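Local coordinates for protein putative acetamidase/formamidase (Yersinia enterocolitica subsp. palearctica serotype O:3, PDB 5UBU) that probably hydrolyses carbon-nitrogen bonds, other than peptide bonds, in linear amides, at residues K5-S10 / G202-L207; P42-V47 / N88-I93. All blocks are in the same frame, centred on the assembly; numbering follows the deposited sequence.

Contact 1: K5-S10 / G202-L207; sequences KWLEES and GSITYL
Ile204 points from the strand toward the N-terminal turn, and its end atom CD1 is what three residues of 5-10 close on. Trp6 brings CH2 of its six-membered ring to 3.7 Å from Ile204 CD1, Leu7 brings CD2 to 3.8 Å from that same methyl, and Ser10 CB lies 3.7 Å from it. The extended Ile204 chain (chi2 174°) pushes the methyl out far enough to meet all three. Trp6 and Ile204 run past one another from opposite ends, and the methyl lies obliquely to the indole. Leu7 does a second job within its own turn: its CD2 sits 3.8 Å above one face of the indole, offset toward the rim.

Further along the indole, Trp6 CZ2 comes to 3.3 Å from Gly202 O, again obliquely.

In the fold, strand 203-208 runs antiparallel between 101-111 and 257-260 inside a large mixed sheet, and the turn covers one patch of it. Thr205 and Leu207 reach instead to Leu173 on strand 169-175, part of another sheet, so the strand is packed between the N-terminal turn and that second layer.

The polar bonds here keep the turn in shape. Leu7 O accepts twice from Ser10, from the backbone N at 2.9 Å and from OG at 2.5 Å, the hydroxyl approaching in the carbonyl plane on a lone pair. Ser10 can do this because its OG is tucked between its own N and carbonyl carbon (chi1 67°). Ser10 is also the N-cap residue of helix 11-15, and its OG is hydrogen-bonded to Val13 N as well. Tyr206 points its hydroxyl this way too, 4.5 Å from OH to Ser10 CB, but its main polar partner is Glu259 on strand 257-260.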
loop_
_atom_site.group_PDB
_atom_site.type_symbol
_atom_site.label_atom_id
_atom_site.label_comp_id
_atom_site.label_asym_id
_atom_site.label_seq_id
_atom_site.Cartn_x
_atom_site.Cartn_y
_atom_site.Cartn_z
ATOM N N LYS B 5 -38.251 8.206 -14.474
ATOM C CA LYS B 5 -38.344 9.621 -14.813
ATOM C C LYS B 5 -36.959 10.307 -14.848
ATOM O O LYS B 5 -36.702 11.206 -15.643
ATOM C CB LYS B 5 -39.201 10.305 -13.734
ATOM C CG LYS B 5 -39.512 11.791 -13.888
ATOM C CD LYS B 5 -40.564 12.073 -14.969
ATOM C CE LYS B 5 -41.086 13.500 -14.912
ATOM N NZ LYS B 5 -42.073 13.747 -16.005
ATOM N N TRP B 6 -36.085 9.844 -13.968
ATOM C CA TRP B 6 -34.750 10.436 -13.838
ATOM C C TRP B 6 -33.937 10.346 -15.135
ATOM O O TRP B 6 -33.049 11.163 -15.352
ATOM C CB TRP B 6 -33.975 9.803 -12.665
ATOM C CG TRP B 6 -33.583 8.382 -12.908
ATOM C CD1 TRP B 6 -34.319 7.268 -12.639
ATOM C CD2 TRP B 6 -32.353 7.927 -13.481
ATOM N NE1 TRP B 6 -33.624 6.148 -13.005
ATOM C CE2 TRP B 6 -32.413 6.519 -13.525
ATOM C CE3 TRP B 6 -31.209 8.572 -13.958
ATOM C CZ2 TRP B 6 -31.362 5.735 -14.017
ATOM C CZ3 TRP B 6 -30.166 7.802 -14.451
ATOM C CH2 TRP B 6 -30.253 6.395 -14.478
ATOM N N LEU B 7 -34.232 9.356 -15.983
ATOM C CA LEU B 7 -33.522 9.203 -17.267
ATOM C C LEU B 7 -33.557 10.459 -18.134
ATOM O O LEU B 7 -32.585 10.755 -18.820
ATOM C CB LEU B 7 -34.062 8.028 -18.087
ATOM C CG LEU B 7 -33.727 6.607 -17.661
ATOM C CD1 LEU B 7 -34.471 5.601 -18.522
ATOM C CD2 LEU B 7 -32.221 6.368 -17.752
ATOM N N GLU B 8 -34.676 11.189 -18.096
ATOM C CA GLU B 8 -34.821 12.419 -18.876
ATOM C C GLU B 8 -33.698 13.426 -18.588
ATOM O O GLU B 8 -33.260 14.145 -19.487
ATOM C CB GLU B 8 -36.170 13.066 -18.592
ATOM C CG GLU B 8 -37.378 12.233 -18.979
ATOM C CD GLU B 8 -38.696 12.911 -18.598
ATOM O OE1 GLU B 8 -38.669 13.970 -17.925
ATOM O OE2 GLU B 8 -39.767 12.365 -18.929
ATOM N N GLU B 9 -33.245 13.467 -17.331
ATOM C CA GLU B 9 -32.159 14.352 -16.910
ATOM C C GLU B 9 -30.780 13.689 -16.970
ATOM O O GLU B 9 -29.786 14.337 -16.665
ATOM C CB GLU B 9 -32.433 14.884 -15.485
ATOM C CG GLU B 9 -33.669 15.792 -15.387
ATOM C CD GLU B 9 -33.543 17.090 -16.196
ATOM O OE1 GLU B 9 -34.592 17.681 -16.557
ATOM O OE2 GLU B 9 -32.396 17.513 -16.469
ATOM N N SER B 10 -30.721 12.416 -17.366
ATOM C CA SER B 10 -29.432 11.706 -17.451
ATOM C C SER B 10 -28.541 12.288 -18.544
ATOM O O SER B 10 -29.027 12.883 -19.504
ATOM C CB SER B 10 -29.626 10.202 -17.709
ATOM O OG SER B 10 -30.169 9.963 -18.997
ATOM N N GLY B 202 -30.891 -0.322 -13.929
ATOM C CA GLY B 202 -31.151 1.041 -13.474
ATOM C C GLY B 202 -29.915 1.917 -13.389
ATOM O O GLY B 202 -29.989 3.023 -12.858
ATOM N N SER B 203 -28.781 1.434 -13.914
ATOM C CA SER B 203 -27.540 2.202 -13.896
ATOM C C SER B 203 -27.066 2.458 -15.321
ATOM O O SER B 203 -27.332 1.669 -16.220
ATOM C CB SER B 203 -26.439 1.451 -13.145
ATOM O OG SER B 203 -25.957 0.323 -13.879
ATOM N N ILE B 204 -26.350 3.565 -15.499
ATOM C CA ILE B 204 -25.778 3.952 -16.782
ATOM C C ILE B 204 -24.296 4.098 -16.523
ATOM O O ILE B 204 -23.908 4.914 -15.701
ATOM C CB ILE B 204 -26.320 5.306 -17.292
ATOM C CG1 ILE B 204 -27.851 5.301 -17.352
ATOM C CG2 ILE B 204 -25.739 5.620 -18.669
ATOM C CD1 ILE B 204 -28.464 6.648 -17.718
ATOM N N THR B 205 -23.472 3.312 -17.204
ATOM C CA THR B 205 -22.021 3.393 -17.029
ATOM C C THR B 205 -21.419 4.123 -18.238
ATOM O O THR B 205 -21.755 3.817 -19.387
ATOM C CB THR B 205 -21.383 1.996 -16.873
ATOM O OG1 THR B 205 -21.955 1.329 -15.747
ATOM C CG2 THR B 205 -19.885 2.102 -16.659
ATOM N N TYR B 206 -20.539 5.089 -17.959
ATOM C CA TYR B 206 -19.865 5.881 -18.992
ATOM C C TYR B 206 -18.418 5.422 -19.111
ATOM O O TYR B 206 -17.681 5.473 -18.140
ATOM C CB TYR B 206 -19.946 7.364 -18.649
ATOM C CG TYR B 206 -21.374 7.850 -18.509
ATOM C CD1 TYR B 206 -22.187 7.994 -19.627
ATOM C CD2 TYR B 206 -21.910 8.174 -17.270
ATOM C CE1 TYR B 206 -23.500 8.432 -19.516
ATOM C CE2 TYR B 206 -23.221 8.618 -17.149
ATOM C CZ TYR B 206 -24.012 8.746 -18.280
ATOM O OH TYR B 206 -25.309 9.186 -18.187
ATOM N N LEU B 207 -18.029 4.969 -20.300
ATOM C CA LEU B 207 -16.680 4.450 -20.558
ATOM C C LEU B 207 -15.955 5.270 -21.634
ATOM O O LEU B 207 -16.517 5.518 -22.696
ATOM C CB LEU B 207 -16.785 2.999 -21.025
ATOM C CG LEU B 207 -17.409 2.020 -20.016
ATOM C CD1 LEU B 207 -17.731 0.675 -20.659
ATOM C CD2 LEU B 207 -16.490 1.829 -18.816
#

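Contact 2: P42-V47 / N88-I93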
loop_
_atom_site.group_PDB
_atom_site.type_symbol
_atom_site.label_atom_id
_atom_site.label_comp_id
_atom_site.label_asym_id
_atom_site.label_seq_id
_atom_site.Cartn_x
_atom_site.Cartn_y
_atom_site.Cartn_z
ATOM N N PRO B 42 -7.952 -4.174 -28.938
ATOM C CA PRO B 42 -8.319 -3.899 -30.323
ATOM C C PRO B 42 -7.999 -4.999 -31.344
ATOM O O PRO B 42 -8.195 -4.782 -32.534
ATOM C CB PRO B 42 -7.460 -2.661 -30.633
ATOM C CG PRO B 42 -6.203 -2.901 -29.867
ATOM C CD PRO B 42 -6.636 -3.587 -28.599
ATOM N N TYR B 43 -7.556 -6.170 -30.897
ATOM C CA TYR B 43 -7.165 -7.241 -31.822
ATOM C C TYR B 43 -8.231 -8.326 -32.057
ATOM O O TYR B 43 -8.093 -9.126 -32.973
ATOM C CB TYR B 43 -5.864 -7.855 -31.309
ATOM C CG TYR B 43 -4.837 -6.799 -30.971
ATOM C CD1 TYR B 43 -4.118 -6.161 -31.973
ATOM C CD2 TYR B 43 -4.600 -6.424 -29.655
ATOM C CE1 TYR B 43 -3.170 -5.191 -31.675
ATOM C CE2 TYR B 43 -3.661 -5.445 -29.343
ATOM C CZ TYR B 43 -2.946 -4.835 -30.354
ATOM O OH TYR B 43 -2.008 -3.870 -30.069
ATOM N N SER B 44 -9.284 -8.342 -31.238
ATOM C CA SER B 44 -10.350 -9.327 -31.363
ATOM C C SER B 44 -11.213 -8.976 -32.583
ATOM O O SER B 44 -11.414 -7.795 -32.880
ATOM C CB SER B 44 -11.294 -9.267 -30.147
ATOM O OG SER B 44 -10.660 -8.816 -28.954
ATOM N N THR B 45 -11.744 -9.991 -33.261
ATOM C CA THR B 45 -12.628 -9.758 -34.404
ATOM C C THR B 45 -14.000 -9.305 -33.871
ATOM O O THR B 45 -14.532 -9.926 -32.952
ATOM C CB THR B 45 -12.837 -11.033 -35.243
ATOM O OG1 THR B 45 -11.577 -11.533 -35.694
ATOM C CG2 THR B 45 -13.727 -10.746 -36.448
ATOM N N PRO B 46 -14.569 -8.220 -34.426
ATOM C CA PRO B 46 -15.880 -7.767 -33.944
ATOM C C PRO B 46 -16.966 -8.806 -34.147
ATOM O O PRO B 46 -16.963 -9.496 -35.167
ATOM C CB PRO B 46 -16.169 -6.530 -34.791
ATOM C CG PRO B 46 -14.832 -6.033 -35.208
ATOM C CD PRO B 46 -13.971 -7.259 -35.374
ATOM N N VAL B 47 -17.878 -8.913 -33.183
ATOM C CA VAL B 47 -18.981 -9.879 -33.257
ATOM C C VAL B 47 -20.317 -9.231 -33.602
ATOM O O VAL B 47 -21.254 -9.926 -34.014
ATOM C CB VAL B 47 -19.166 -10.660 -31.938
ATOM C CG1 VAL B 47 -17.846 -11.325 -31.544
ATOM C CG2 VAL B 47 -19.703 -9.763 -30.818
ATOM N N ASN B 88 -18.155 -11.283 -23.656
ATOM C CA ASN B 88 -18.962 -11.110 -24.864
ATOM C C ASN B 88 -18.383 -9.855 -25.506
ATOM O O ASN B 88 -17.902 -8.960 -24.799
ATOM C CB ASN B 88 -20.443 -10.910 -24.549
ATOM C CG ASN B 88 -21.177 -12.208 -24.367
ATOM O OD1 ASN B 88 -21.494 -12.605 -23.258
ATOM N ND2 ASN B 88 -21.413 -12.905 -25.471
ATOM N N GLY B 89 -18.417 -9.787 -26.828
ATOM C CA GLY B 89 -17.873 -8.632 -27.543
ATOM C C GLY B 89 -16.697 -9.054 -28.407
ATOM O O GLY B 89 -16.363 -10.241 -28.462
ATOM N N PRO B 90 -16.036 -8.096 -29.057
ATOM C CA PRO B 90 -16.357 -6.680 -28.978
ATOM C C PRO B 90 -17.547 -6.232 -29.822
ATOM O O PRO B 90 -17.739 -6.715 -30.939
ATOM C CB PRO B 90 -15.090 -6.007 -29.511
ATOM C CG PRO B 90 -14.478 -6.999 -30.416
ATOM C CD PRO B 90 -14.873 -8.357 -29.917
ATOM N N ILE B 91 -18.332 -5.314 -29.264
ATOM C CA ILE B 91 -19.478 -4.722 -29.934
ATOM C C ILE B 91 -18.994 -3.383 -30.485
ATOM O O ILE B 91 -18.342 -2.632 -29.768
ATOM C CB ILE B 91 -20.645 -4.505 -28.957
ATOM C CG1 ILE B 91 -21.074 -5.849 -28.357
ATOM C CG2 ILE B 91 -21.821 -3.824 -29.657
ATOM C CD1 ILE B 91 -22.206 -5.775 -27.356
HETATM N N MSE B 92 -19.309 -3.086 -31.742
HETATM C CA MSE B 92 -18.883 -1.823 -32.366
HETATM C C MSE B 92 -20.008 -0.832 -32.414
HETATM O O MSE B 92 -21.126 -1.182 -32.783
HETATM C CB MSE B 92 -18.411 -2.064 -33.796
HETATM C CG MSE B 92 -17.438 -3.239 -33.910
HETATM SE SE MSE B 92 -15.720 -2.829 -33.028
HETATM C CE MSE B 92 -14.858 -1.741 -34.438
ATOM N N ILE B 93 -19.730 0.408 -32.017
ATOM C CA ILE B 93 -20.735 1.463 -32.044
ATOM C C ILE B 93 -20.367 2.379 -33.210
ATOM O O ILE B 93 -19.264 2.929 -33.253
ATOM C CB ILE B 93 -20.831 2.255 -30.717
ATOM C CG1 ILE B 93 -21.259 1.349 -29.546
ATOM C CG2 ILE B 93 -21.848 3.381 -30.848
ATOM C CD1 ILE B 93 -20.237 0.334 -29.091
#
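The Pro90 ring packs against 44-46, and the Pro46 ring packs against Met92. Pro90, entered through a cis peptide from Gly89, offers its CD to Thr45 O at 3.4 Å and to Ser44 CB at 3.7 Å. Pro46 turns its CB and CG to Met92, a selenomethionine, with CB 3.6 Å from Met92 CG and CG 4.0 Å from Met92 SE; the two side chains lie at a slant to one another. Bends at chi2 (-68°) and chi3 (-80°) fold the Met92 chain back so that its selenium lies near the proline. The Tyr43 ring lies off the contact: Pro42 CG rests over one face, offset toward the rim, and it also stacks with Tyr43 of a second subunit.

One backbone bond ties loop to strand. Val47 N donates to Pro90 O at 3.1 Å, with an N-H...O angle of 169°. Val47 lays both methyls against the Gly89-Pro90 backbone, CG1 3.6 Å from Gly89 O and CG2 3.6 Å from Pro90 O.

From there the loop runs straight into strand 48-50, parallel to 87-93, and Met92 carries the pairing on through backbone bonds to Leu48 and Ile50. Strand 214-222 pairs antiparallel with 87-93, and its Arg215 and Phe217 pack against Pro90.

Overall arrangement
The two contacts do not touch: their centres are 24 Å apart and their nearest atoms about 9 Å. Along the chain, contact 2 is nested inside the long loop closed by contact 1. Contact 1 brings the N-terminal turn onto the large mixed sheet, whereas contact 2 belongs to the smaller sheet that pairs 48-50, 87-93 and 214-222. Neither contact supplies a sodium ligand, but the strand of contact 2 leads more directly toward the metal site: it pairs with 214-222, which carries Asp220, shared by both sodium ions, and His222. The two sheets touch where 169-175 packs on 203-208.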